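PhiH1 repressor-like protein (Haloarcula marismortui ATCC 43049, PDB 3B73) is of unknown function but has a winged helix-turn-helix fold and resembles a phage repressor, so it probably binds DNA as a transcriptional regulator. Local coordinates at residues W10-D15 with R49-L53; L19-H23 with E74-N78; I22-G28 with G65-I69. One frame throughout, in Å; residues are numbered along the deposited sequence.

Interaction 1: residues W10-D15 with R49-L53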
ATOM      1  N   TRP B  10       1.511   9.807   6.375  1.00 49.16           N
ATOM      2  CA  TRP B  10       1.541  10.699   5.217  1.00 51.83           C
ATOM      3  C   TRP B  10       1.510   9.948   3.874  1.00 46.01           C
ATOM      4  O   TRP B  10       1.515  10.573   2.824  1.00 55.56           O
ATOM      5  CB  TRP B  10       2.813  11.535   5.253  1.00 43.67           C
ATOM      6  CG  TRP B  10       4.036  10.674   5.351  1.00 51.82           C
ATOM      7  CD1 TRP B  10       4.636  10.225   6.493  1.00 44.45           C
ATOM      8  CD2 TRP B  10       4.792  10.137   4.260  1.00 40.53           C
ATOM      9  NE1 TRP B  10       5.711   9.426   6.180  1.00 50.83           N
ATOM     10  CE2 TRP B  10       5.835   9.361   4.817  1.00 54.39           C
ATOM     11  CE3 TRP B  10       4.691  10.235   2.855  1.00 39.07           C
ATOM     12  CZ2 TRP B  10       6.780   8.691   4.027  1.00 45.08           C
ATOM     13  CZ3 TRP B  10       5.640   9.560   2.064  1.00 43.86           C
ATOM     14  CH2 TRP B  10       6.661   8.793   2.656  1.00 46.75           C
HETATM   15  N   MSE B  11       1.487   8.620   3.904  1.00 56.89           N
HETATM   16  CA  MSE B  11       1.597   7.865   2.658  1.00 55.12           C
HETATM   17  C   MSE B  11       0.249   7.611   2.014  1.00 47.02           C
HETATM   18  O   MSE B  11      -0.784   7.616   2.678  1.00 53.89           O
HETATM   19  CB  MSE B  11       2.344   6.540   2.861  1.00 49.04           C
HETATM   20  CG  MSE B  11       3.776   6.691   3.298  1.00 68.28           C
HETATM   21 SE   MSE B  11       4.605   4.938   3.496  0.62 43.32          SE
HETATM   22  CE  MSE B  11       4.788   4.530   1.657  1.00 58.99           C
ATOM     23  N   THR B  12       0.279   7.400   0.700  1.00 43.84           N
ATOM     24  CA  THR B  12      -0.876   6.956  -0.058  1.00 49.14           C
ATOM     25  C   THR B  12      -0.543   5.592  -0.620  1.00 48.68           C
ATOM     26  O   THR B  12       0.598   5.136  -0.578  1.00 50.08           O
ATOM     27  CB  THR B  12      -1.158   7.887  -1.260  1.00 46.61           C
ATOM     28  OG1 THR B  12      -0.076   7.796  -2.202  1.00 54.68           O
ATOM     29  CG2 THR B  12      -1.299   9.336  -0.786  1.00 55.96           C
ATOM     30  N   ILE B  13      -1.522   4.937  -1.194  1.00 45.41           N
ATOM     31  CA  ILE B  13      -1.267   3.587  -1.667  1.00 43.07           C
ATOM     32  C   ILE B  13      -0.321   3.620  -2.868  1.00 52.73           C
ATOM     33  O   ILE B  13       0.416   2.663  -3.110  1.00 46.92           O
ATOM     34  CB  ILE B  13      -2.590   2.836  -1.957  1.00 55.02           C
ATOM     35  CG1 ILE B  13      -2.317   1.345  -2.157  1.00 44.29           C
ATOM     36  CG2 ILE B  13      -3.301   3.465  -3.132  1.00 46.85           C
ATOM     37  CD1 ILE B  13      -3.497   0.490  -2.035  1.00 42.20           C
ATOM     38  N   TRP B  14      -0.313   4.748  -3.589  1.00 39.59           N
ATOM     39  CA  TRP B  14       0.461   4.884  -4.812  1.00 40.48           C
ATOM     40  C   TRP B  14       1.934   5.004  -4.498  1.00 45.62           C
ATOM     41  O   TRP B  14       2.782   4.661  -5.316  1.00 47.77           O
ATOM     42  CB  TRP B  14      -0.063   6.055  -5.671  1.00 44.08           C
ATOM     43  CG  TRP B  14      -1.543   5.872  -5.892  1.00 52.32           C
ATOM     44  CD1 TRP B  14      -2.554   6.617  -5.347  1.00 45.34           C
ATOM     45  CD2 TRP B  14      -2.179   4.802  -6.624  1.00 44.73           C
ATOM     46  NE1 TRP B  14      -3.778   6.087  -5.723  1.00 47.81           N
ATOM     47  CE2 TRP B  14      -3.571   4.983  -6.510  1.00 51.11           C
ATOM     48  CE3 TRP B  14      -1.702   3.736  -7.389  1.00 44.97           C
ATOM     49  CZ2 TRP B  14      -4.495   4.128  -7.129  1.00 43.40           C
ATOM     50  CZ3 TRP B  14      -2.620   2.885  -7.989  1.00 41.72           C
ATOM     51  CH2 TRP B  14      -3.998   3.091  -7.856  1.00 60.94           C
ATOM     52  N   ASP B  15       2.228   5.472  -3.295  1.00 39.90           N
ATOM     53  CA  ASP B  15       3.583   5.429  -2.770  1.00 42.71           C
ATOM     54  C   ASP B  15       4.209   4.023  -2.803  1.00 42.87           C
ATOM     55  O   ASP B  15       5.367   3.885  -3.206  1.00 45.42           O
ATOM     56  CB  ASP B  15       3.614   5.995  -1.345  1.00 46.62           C
ATOM     57  CG  ASP B  15       3.309   7.486  -1.315  1.00 49.43           C
ATOM     58  OD1 ASP B  15       3.442   8.139  -2.380  1.00 52.70           O
ATOM     59  OD2 ASP B  15       2.914   7.995  -0.245  1.00 55.79           O
ATOM     60  N   ARG B  49       4.054  12.694  -5.523  1.00 52.04           N
ATOM     61  CA  ARG B  49       4.448  11.556  -4.699  1.00 55.32           C
ATOM     62  C   ARG B  49       5.949  11.314  -4.765  1.00 55.10           C
ATOM     63  O   ARG B  49       6.586  11.012  -3.743  1.00 47.79           O
ATOM     64  CB  ARG B  49       3.690  10.287  -5.102  1.00 45.47           C
ATOM     65  CG  ARG B  49       2.190  10.396  -4.934  1.00 48.36           C
ATOM     66  CD  ARG B  49       1.785  11.212  -3.722  1.00 51.86           C
ATOM     67  NE  ARG B  49       2.257  10.674  -2.441  1.00 52.67           N
ATOM     68  CZ  ARG B  49       1.960  11.229  -1.271  1.00 52.85           C
ATOM     69  NH1 ARG B  49       1.208  12.320  -1.246  1.00 54.99           N
ATOM     70  NH2 ARG B  49       2.407  10.717  -0.128  1.00 52.12           N
ATOM     71  N   LEU B  50       6.533  11.455  -5.953  1.00 51.24           N
ATOM     72  CA  LEU B  50       7.997  11.323  -6.062  1.00 51.38           C
ATOM     73  C   LEU B  50       8.709  12.326  -5.142  1.00 60.24           C
ATOM     74  O   LEU B  50       9.646  11.971  -4.397  1.00 54.52           O
ATOM     75  CB  LEU B  50       8.469  11.488  -7.515  1.00 49.15           C
ATOM     76  CG  LEU B  50       8.115  10.325  -8.452  1.00 69.98           C
ATOM     77  CD1 LEU B  50       8.369  10.724  -9.897  1.00 63.50           C
ATOM     78  CD2 LEU B  50       8.885   9.031  -8.079  1.00 56.03           C
ATOM     79  N   LYS B  51       8.268  13.582  -5.201  1.00 55.99           N
ATOM     80  CA  LYS B  51       8.870  14.637  -4.387  1.00 55.65           C
ATOM     81  C   LYS B  51       8.729  14.262  -2.914  1.00 66.70           C
ATOM     82  O   LYS B  51       9.665  14.436  -2.123  1.00 55.01           O
ATOM     83  CB  LYS B  51       8.218  15.994  -4.688  1.00 78.66           C
ATOM     84  CG  LYS B  51       9.131  17.208  -4.497  1.00 86.46           C
ATOM     85  CD  LYS B  51       9.055  17.750  -3.076  1.00109.29           C
ATOM     86  CE  LYS B  51       9.830  19.058  -2.915  1.00100.31           C
ATOM     87  NZ  LYS B  51       9.675  19.615  -1.532  1.00 90.39           N
ATOM     88  N   LYS B  52       7.568  13.705  -2.565  1.00 47.97           N
ATOM     89  CA  LYS B  52       7.282  13.345  -1.176  1.00 46.82           C
ATOM     90  C   LYS B  52       8.167  12.187  -0.702  1.00 63.84           C
ATOM     91  O   LYS B  52       8.776  12.252   0.361  1.00 55.11           O
ATOM     92  CB  LYS B  52       5.817  12.959  -1.027  1.00 42.98           C
ATOM     93  CG  LYS B  52       5.259  13.121   0.382  1.00 65.09           C
ATOM     94  CD  LYS B  52       4.765  14.535   0.585  1.00 72.81           C
ATOM     95  CE  LYS B  52       4.036  14.691   1.893  1.00 98.65           C
ATOM     96  NZ  LYS B  52       3.958  16.133   2.253  1.00 86.44           N
ATOM     97  N   LEU B  53       8.242  11.133  -1.507  1.00 50.86           N
ATOM     98  CA  LEU B  53       9.095  10.001  -1.193  1.00 58.76           C
ATOM     99  C   LEU B  53      10.550  10.431  -1.022  1.00 59.23           C
ATOM    100  O   LEU B  53      11.251   9.907  -0.147  1.00 46.33           O
ATOM    101  CB  LEU B  53       8.941   8.904  -2.259  1.00 54.45           C
ATOM    102  CG  LEU B  53       7.552   8.256  -2.188  1.00 41.15           C
ATOM    103  CD1 LEU B  53       7.110   7.631  -3.513  1.00 39.88           C
ATOM    104  CD2 LEU B  53       7.476   7.285  -1.024  1.00 44.56           C
TER

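Interaction 2: residues L19-H23 with E74-N78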
ATOM      1  N   LEU B  19       7.219   2.898  -5.192  1.00 47.90           N
ATOM      2  CA  LEU B  19       8.440   2.298  -4.652  1.00 50.34           C
ATOM      3  C   LEU B  19       8.714   0.924  -5.270  1.00 42.66           C
ATOM      4  O   LEU B  19       9.845   0.611  -5.621  1.00 44.33           O
ATOM      5  CB  LEU B  19       8.399   2.201  -3.126  1.00 47.46           C
ATOM      6  CG  LEU B  19       8.657   3.514  -2.405  1.00 49.37           C
ATOM      7  CD1 LEU B  19       8.280   3.363  -0.957  1.00 59.31           C
ATOM      8  CD2 LEU B  19      10.130   3.966  -2.563  1.00 39.57           C
ATOM      9  N   GLU B  20       7.666   0.120  -5.415  1.00 43.71           N
ATOM     10  CA  GLU B  20       7.772  -1.235  -5.960  1.00 52.64           C
ATOM     11  C   GLU B  20       8.247  -1.206  -7.412  1.00 47.59           C
ATOM     12  O   GLU B  20       9.061  -2.026  -7.834  1.00 57.38           O
ATOM     13  CB  GLU B  20       6.428  -1.974  -5.847  1.00 50.05           C
ATOM     14  CG  GLU B  20       6.077  -2.332  -4.397  1.00 45.81           C
ATOM     15  CD  GLU B  20       4.601  -2.651  -4.178  1.00 60.50           C
ATOM     16  OE1 GLU B  20       4.268  -3.046  -3.044  1.00 57.35           O
ATOM     17  OE2 GLU B  20       3.774  -2.513  -5.116  1.00 51.54           O
ATOM     18  N   ILE B  21       7.754  -0.238  -8.168  1.00 50.98           N
ATOM     19  CA  ILE B  21       8.118  -0.137  -9.568  1.00 50.64           C
ATOM     20  C   ILE B  21       9.561   0.308  -9.710  1.00 53.66           C
ATOM     21  O   ILE B  21      10.321  -0.246 -10.503  1.00 49.08           O
ATOM     22  CB  ILE B  21       7.180   0.810 -10.335  1.00 52.34           C
ATOM     23  CG1 ILE B  21       5.858   0.092 -10.633  1.00 44.75           C
ATOM     24  CG2 ILE B  21       7.833   1.264 -11.631  1.00 54.75           C
ATOM     25  CD1 ILE B  21       4.683   1.050 -10.928  1.00 45.07           C
ATOM     26  N   ILE B  22       9.956   1.302  -8.937  1.00 54.68           N
ATOM     27  CA  ILE B  22      11.326   1.766  -9.027  1.00 43.56           C
ATOM     28  C   ILE B  22      12.291   0.680  -8.517  1.00 50.14           C
ATOM     29  O   ILE B  22      13.362   0.493  -9.070  1.00 48.44           O
ATOM     30  CB  ILE B  22      11.506   3.091  -8.280  1.00 59.34           C
ATOM     31  CG1 ILE B  22      10.728   4.192  -9.014  1.00 51.11           C
ATOM     32  CG2 ILE B  22      12.993   3.443  -8.152  1.00 45.64           C
ATOM     33  CD1 ILE B  22      10.865   5.558  -8.373  1.00 53.79           C
ATOM     34  N   HIS B  23      11.896  -0.057  -7.484  1.00 52.00           N
ATOM     35  CA  HIS B  23      12.747  -1.123  -6.965  1.00 51.44           C
ATOM     36  C   HIS B  23      13.041  -2.135  -8.070  1.00 67.57           C
ATOM     37  O   HIS B  23      14.178  -2.565  -8.243  1.00 54.18           O
ATOM     38  CB  HIS B  23      12.105  -1.822  -5.769  1.00 58.21           C
ATOM     39  CG  HIS B  23      12.738  -3.138  -5.416  1.00 73.65           C
ATOM     40  ND1 HIS B  23      13.912  -3.236  -4.699  1.00 60.65           N
ATOM     41  CD2 HIS B  23      12.353  -4.411  -5.678  1.00 71.57           C
ATOM     42  CE1 HIS B  23      14.221  -4.510  -4.530  1.00 69.60           C
ATOM     43  NE2 HIS B  23      13.291  -5.244  -5.117  1.00 91.53           N
ATOM     44  N   GLU B  74      14.322   0.633   0.376  1.00 54.42           N
ATOM     45  CA  GLU B  74      14.378  -0.832   0.257  1.00 46.29           C
ATOM     46  C   GLU B  74      13.985  -1.500   1.558  1.00 47.71           C
ATOM     47  O   GLU B  74      13.171  -2.411   1.574  1.00 50.59           O
ATOM     48  CB  GLU B  74      15.796  -1.288  -0.079  1.00 49.18           C
ATOM     49  CG  GLU B  74      16.331  -0.810  -1.393  1.00 60.28           C
ATOM     50  CD  GLU B  74      16.598  -1.940  -2.344  1.00 98.54           C
ATOM     51  OE1 GLU B  74      17.785  -2.315  -2.483  1.00105.90           O
ATOM     52  OE2 GLU B  74      15.623  -2.457  -2.934  1.00 88.99           O
ATOM     53  N   ALA B  75      14.588  -1.037   2.649  1.00 51.94           N
ATOM     54  CA  ALA B  75      14.318  -1.596   3.957  1.00 58.68           C
ATOM     55  C   ALA B  75      12.837  -1.448   4.262  1.00 56.93           C
ATOM     56  O   ALA B  75      12.216  -2.345   4.864  1.00 46.50           O
ATOM     57  CB  ALA B  75      15.160  -0.886   5.020  1.00 46.50           C
ATOM     58  N   TYR B  76      12.271  -0.312   3.847  1.00 46.79           N
ATOM     59  CA  TYR B  76      10.837  -0.066   4.086  1.00 43.88           C
ATOM     60  C   TYR B  76       9.966  -1.128   3.390  1.00 44.02           C
ATOM     61  O   TYR B  76       9.081  -1.724   4.007  1.00 46.20           O
ATOM     62  CB  TYR B  76      10.411   1.346   3.627  1.00 39.16           C
ATOM     63  CG  TYR B  76       8.905   1.424   3.450  1.00 37.37           C
ATOM     64  CD1 TYR B  76       8.062   1.489   4.569  1.00 39.59           C
ATOM     65  CD2 TYR B  76       8.316   1.381   2.169  1.00 36.12           C
ATOM     66  CE1 TYR B  76       6.658   1.522   4.428  1.00 48.22           C
ATOM     67  CE2 TYR B  76       6.909   1.426   2.019  1.00 45.81           C
ATOM     68  CZ  TYR B  76       6.093   1.510   3.160  1.00 47.21           C
ATOM     69  OH  TYR B  76       4.716   1.526   3.052  1.00 44.00           O
ATOM     70  N   LEU B  77      10.205  -1.348   2.096  1.00 43.80           N
ATOM     71  CA  LEU B  77       9.467  -2.396   1.375  1.00 50.45           C
ATOM     72  C   LEU B  77       9.555  -3.766   2.088  1.00 49.25           C
ATOM     73  O   LEU B  77       8.607  -4.563   2.041  1.00 47.59           O
ATOM     74  CB  LEU B  77       9.965  -2.504  -0.074  1.00 45.17           C
ATOM     75  CG  LEU B  77       9.759  -1.249  -0.935  1.00 58.57           C
ATOM     76  CD1 LEU B  77      10.390  -1.387  -2.308  1.00 53.80           C
ATOM     77  CD2 LEU B  77       8.275  -0.920  -1.084  1.00 42.80           C
ATOM     78  N   ASN B  78      10.677  -4.014   2.774  1.00 55.27           N
ATOM     79  CA  ASN B  78      10.927  -5.289   3.465  1.00 54.60           C
ATOM     80  C   ASN B  78      10.538  -5.319   4.929  1.00 65.60           C
ATOM     81  O   ASN B  78      10.901  -6.249   5.656  1.00 60.75           O
ATOM     82  CB  ASN B  78      12.404  -5.662   3.349  1.00 65.68           C
ATOM     83  CG  ASN B  78      12.826  -5.875   1.921  1.00 78.39           C
ATOM     84  OD1 ASN B  78      12.116  -6.530   1.157  1.00 74.04           O
ATOM     85  ND2 ASN B  78      13.975  -5.323   1.543  1.00 77.48           N
TER

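Interaction 3: residues I22-G28 with G65-I69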
ATOM      1  N   ILE B  22       9.956   1.302  -8.937  1.00 54.68           N
ATOM      2  CA  ILE B  22      11.326   1.766  -9.027  1.00 43.56           C
ATOM      3  C   ILE B  22      12.291   0.680  -8.517  1.00 50.14           C
ATOM      4  O   ILE B  22      13.362   0.493  -9.070  1.00 48.44           O
ATOM      5  CB  ILE B  22      11.506   3.091  -8.280  1.00 59.34           C
ATOM      6  CG1 ILE B  22      10.728   4.192  -9.014  1.00 51.11           C
ATOM      7  CG2 ILE B  22      12.993   3.443  -8.152  1.00 45.64           C
ATOM      8  CD1 ILE B  22      10.865   5.558  -8.373  1.00 53.79           C
ATOM      9  N   HIS B  23      11.896  -0.057  -7.484  1.00 52.00           N
ATOM     10  CA  HIS B  23      12.747  -1.123  -6.965  1.00 51.44           C
ATOM     11  C   HIS B  23      13.041  -2.135  -8.070  1.00 67.57           C
ATOM     12  O   HIS B  23      14.178  -2.565  -8.243  1.00 54.18           O
ATOM     13  CB  HIS B  23      12.105  -1.822  -5.769  1.00 58.21           C
ATOM     14  CG  HIS B  23      12.738  -3.138  -5.416  1.00 73.65           C
ATOM     15  ND1 HIS B  23      13.912  -3.236  -4.699  1.00 60.65           N
ATOM     16  CD2 HIS B  23      12.353  -4.411  -5.678  1.00 71.57           C
ATOM     17  CE1 HIS B  23      14.221  -4.510  -4.530  1.00 69.60           C
ATOM     18  NE2 HIS B  23      13.291  -5.244  -5.117  1.00 91.53           N
ATOM     19  N   GLU B  24      12.017  -2.498  -8.829  1.00 57.26           N
ATOM     20  CA  GLU B  24      12.193  -3.517  -9.849  1.00 57.80           C
ATOM     21  C   GLU B  24      12.849  -2.989 -11.128  1.00 64.26           C
ATOM     22  O   GLU B  24      13.602  -3.709 -11.763  1.00 54.52           O
ATOM     23  CB  GLU B  24      10.862  -4.213 -10.173  1.00 51.72           C
ATOM     24  CG  GLU B  24      10.004  -3.489 -11.204  1.00103.17           C
ATOM     25  CD  GLU B  24       8.856  -4.340 -11.741  1.00117.63           C
ATOM     26  OE1 GLU B  24       8.152  -4.992 -10.938  1.00105.91           O
ATOM     27  OE2 GLU B  24       8.653  -4.344 -12.974  1.00101.11           O
ATOM     28  N   GLU B  25      12.567  -1.744 -11.502  1.00 60.95           N
ATOM     29  CA  GLU B  25      13.088  -1.166 -12.746  1.00 51.64           C
ATOM     30  C   GLU B  25      14.445  -0.497 -12.565  1.00 68.96           C
ATOM     31  O   GLU B  25      15.173  -0.293 -13.535  1.00 67.58           O
ATOM     32  CB  GLU B  25      12.115  -0.126 -13.316  1.00 62.63           C
ATOM     33  CG  GLU B  25      10.768  -0.671 -13.788  1.00 71.22           C
ATOM     34  CD  GLU B  25      10.891  -1.632 -14.951  1.00 88.50           C
ATOM     35  OE1 GLU B  25      11.832  -1.476 -15.762  1.00132.48           O
ATOM     36  OE2 GLU B  25      10.042  -2.542 -15.053  1.00 87.50           O
ATOM     37  N   GLY B  26      14.769  -0.122 -11.332  1.00 57.05           N
ATOM     38  CA  GLY B  26      16.017   0.564 -11.058  1.00 57.48           C
ATOM     39  C   GLY B  26      15.852   2.072 -10.934  1.00 61.36           C
ATOM     40  O   GLY B  26      16.291   2.678  -9.952  1.00 62.40           O
ATOM     41  N   ASN B  27      15.246   2.696 -11.935  1.00 54.22           N
ATOM     42  CA  ASN B  27      14.880   4.098 -11.774  1.00 74.30           C
ATOM     43  C   ASN B  27      13.493   4.409 -12.298  1.00 64.89           C
ATOM     44  O   ASN B  27      12.869   3.597 -12.977  1.00 65.99           O
ATOM     45  CB  ASN B  27      15.911   5.007 -12.416  1.00 76.60           C
ATOM     46  CG  ASN B  27      16.152   4.665 -13.850  1.00 95.93           C
ATOM     47  OD1 ASN B  27      15.260   4.150 -14.519  1.00 84.81           O
ATOM     48  ND2 ASN B  27      17.364   4.937 -14.339  1.00 85.16           N
ATOM     49  N   GLY B  28      13.008   5.590 -11.955  1.00 68.21           N
ATOM     50  CA  GLY B  28      11.681   6.000 -12.357  1.00 49.80           C
ATOM     51  C   GLY B  28      11.626   7.483 -12.652  1.00 54.89           C
ATOM     52  O   GLY B  28      12.437   8.268 -12.148  1.00 63.76           O
ATOM     53  N   GLY B  65      15.421  14.628 -13.656  1.00 83.09           N
ATOM     54  CA  GLY B  65      14.146  14.156 -13.139  1.00 61.29           C
ATOM     55  C   GLY B  65      14.078  12.654 -12.907  1.00 73.14           C
ATOM     56  O   GLY B  65      13.006  12.059 -12.817  1.00 59.35           O
ATOM     57  N   VAL B  66      15.233  12.016 -12.820  1.00 68.02           N
ATOM     58  CA  VAL B  66      15.225  10.606 -12.508  1.00 57.44           C
ATOM     59  C   VAL B  66      15.239  10.439 -10.982  1.00 73.05           C
ATOM     60  O   VAL B  66      15.938  11.167 -10.262  1.00 51.34           O
ATOM     61  CB  VAL B  66      16.388   9.850 -13.194  1.00 69.21           C
ATOM     62  CG1 VAL B  66      16.546   8.461 -12.603  1.00 68.28           C
ATOM     63  CG2 VAL B  66      16.149   9.757 -14.710  1.00 61.69           C
ATOM     64  N   TYR B  67      14.422   9.513 -10.494  1.00 56.28           N
ATOM     65  CA  TYR B  67      14.424   9.138  -9.085  1.00 71.29           C
ATOM     66  C   TYR B  67      14.861   7.672  -8.957  1.00 48.82           C
ATOM     67  O   TYR B  67      14.623   6.849  -9.850  1.00 50.29           O
ATOM     68  CB  TYR B  67      13.042   9.342  -8.455  1.00 41.05           C
ATOM     69  CG  TYR B  67      12.644  10.778  -8.226  1.00 56.92           C
ATOM     70  CD1 TYR B  67      12.743  11.349  -6.953  1.00 49.45           C
ATOM     71  CD2 TYR B  67      12.137  11.562  -9.267  1.00 48.45           C
ATOM     72  CE1 TYR B  67      12.374  12.679  -6.729  1.00 71.23           C
ATOM     73  CE2 TYR B  67      11.760  12.901  -9.050  1.00 50.18           C
ATOM     74  CZ  TYR B  67      11.884  13.447  -7.775  1.00 62.09           C
ATOM     75  OH  TYR B  67      11.519  14.755  -7.530  1.00 64.39           O
ATOM     76  N   VAL B  68      15.497   7.364  -7.834  1.00 53.30           N
ATOM     77  CA  VAL B  68      16.072   6.057  -7.601  1.00 44.38           C
ATOM     78  C   VAL B  68      15.826   5.696  -6.127  1.00 44.94           C
ATOM     79  O   VAL B  68      15.771   6.587  -5.269  1.00 54.80           O
ATOM     80  CB  VAL B  68      17.591   6.095  -7.944  1.00 54.03           C
ATOM     81  CG1 VAL B  68      18.415   5.364  -6.903  1.00 68.79           C
ATOM     82  CG2 VAL B  68      17.848   5.555  -9.349  1.00 51.37           C
ATOM     83  N   ILE B  69      15.681   4.411  -5.815  1.00 52.82           N
ATOM     84  CA  ILE B  69      15.380   4.015  -4.426  1.00 46.14           C
ATOM     85  C   ILE B  69      16.596   4.149  -3.487  1.00 52.08           C
ATOM     86  O   ILE B  69      17.734   4.092  -3.940  1.00 58.69           O
ATOM     87  CB  ILE B  69      14.752   2.579  -4.365  1.00 62.62           C
ATOM     88  CG1 ILE B  69      14.091   2.339  -3.010  1.00 47.37           C
ATOM     89  CG2 ILE B  69      15.794   1.472  -4.678  1.00 49.34           C
ATOM     90  CD1 ILE B  69      12.927   1.329  -3.031  1.00 39.79           C
TER
HETATM   91  O   HOH W   1      16.722   1.716  -7.522  1.00 53.42           O

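Interaction 1: residues W10-D15 with R49-L53
Arg49 and Asp15 meet side-on, their guanidinium and carboxylate planes 29° apart and so nearly coplanar. NE of Arg49 gives an almost straight bond to OD1 of Asp15 (2.8 Å, 165°), and Arg49 NH2 reaches Asp15 OD2 at 2.8 Å; both oxygens use their syn lone pairs. The bends of the arginine chain at chi2 and chi3 turn the guanidinium across Lys52 CB to face Asp15. There Arg49 NH2 also donates to the backbone O of Trp10 at 3.1 Å. Thr12 lies over one face of the guanidinium, its CG2 3.8 Å above the centre, while CB of Lys52 sits over the other, toward the rim. Trp10 turns the edge of its indole to Leu53, CH2 to CD2 4.1 Å; its NE1 is bonded to the carbonyl of Ala83 beyond this contact. OD2 of Asp15 has a second donor, the amide of Thr12 at 2.9 Å, which comes from above the carboxylate plane. Thr12 OG1 in return accepts weak bonds from the amides of Trp14 and Asp15. Thr12 and Asp15 thus form a capping box at the start of helix 13-25, and the salt bridge ties that capped end to helix 43-55.

Interaction 2: residues L19-H23 with E74-N78
Leu77 carries the apolar half of this contact with its two methyl branches. Leu77 CD2 rests against CB of Leu19 at 3.7 Å and comes near CG of Glu20, while Leu77 CD1 lies 3.9 Å from CB of His23. One turn of helix 13-25 is therefore spanned by a single leucine. Next to it, Leu19 CD1 meets the CD2 corner of the Tyr76 ring at 3.7 Å, the two side chains crossing at about a right angle.

On its solvent-exposed side, at His23, the contact turns polar. His23 has CG anti to the backbone N (chi1 165°), which swings the imidazole out toward Glu74. His23 ND1 reaches Glu74 OE2 at 2.6 Å, but the bond is weak because it is bent to 127°. The carboxylate approaches at the ring edge, its plane turned 45° from that of the imidazole, and a bend at chi2 of Glu74 brings it there. Were Glu74 an alanine, the imidazole of His23 would lose this acceptor and would be likely to turn more freely about chi2.

Farther out, Tyr76 OH is held by Asp16 and Ser7, which fixes the far end of the ring packed on Leu19. Glu20 pairs with Arg5 and Arg17, and Arg5 also bonds the carbonyl O of Leu77, linking the N-terminal segment to both helices. Ile69 of strand 66-69 packs on Leu19, Glu74 and Leu77. This is helix-to-helix packing within a winged helix-turn-helix domain, with helix 71-77, which follows the last wing strand, laid against helix 13-25.

Interaction 3: residues I22-G28 with G65-I69
Ile22 faces the strand 66-69 from the last turns of its helix, and its branches divide the work. From CB, the Ile22 CG2 methyl stands anti to the backbone N and reaches the strand backbone, lying 3.7 Å from Ile69 N and 4.1 Å from Val68 CA. CG1 takes the other direction, beside the backbone N, and passes close to Gly28: a side chain at that glycine would clash with it. At the tip, Ile22 CD1 comes within 4.4 Å of Tyr67 CB and continues to Leu50 of helix 43-55.

Beyond the helix the chain turns through Gly26, whose positive phi suits glycine, and pairs antiparallel with the strand. Gly28 and Tyr67 make a hydrogen-bonded pair: Gly28 N to Tyr67 O and Tyr67 N to Gly28 O are both 2.9 Å, the second almost straight at 174°. Asn27 CB touches Val66 CG1 at 3.5 Å and also lies against Val68 CG2. A water donates to Gly26 O and accepts a weak bond from Ile69 N, linking the turn after the helix to the strand.

The short, weakly bonded strand 27-28 is outermost, within this chain, in a three-stranded antiparallel sheet, with 66-69 in the middle and 59-62 beyond it. Leu59 packs on Ile22 from that far strand, Tyr67 leans on Leu50 and Ala54 of helix 43-55, and Ile69 lies against helix 71-77.

Overall arrangement
All three contacts draw on helix 13-25: interaction 1 holds its capped start to helix 43-55, interaction 2 sets helix 71-77 against its second half, and interaction 3 joins its end to the sheet. Interactions 2 and 3 share Ile22 and His23, with centres 10 Å apart, and Ile69 CD1 lies 3.8 Å from Leu77 CD1. Interactions 1 and 2, with centres 12 Å apart, meet where Leu53 CD2 is 4.0 Å from Leu19 CD1. Leu50 CD2 touches Ile22 CD1 at 4.0 Å, so residues of all three ranges converge in the domain's apolar interior. Interactions 1 and 2 also touch the second subunit; interaction 3 does not.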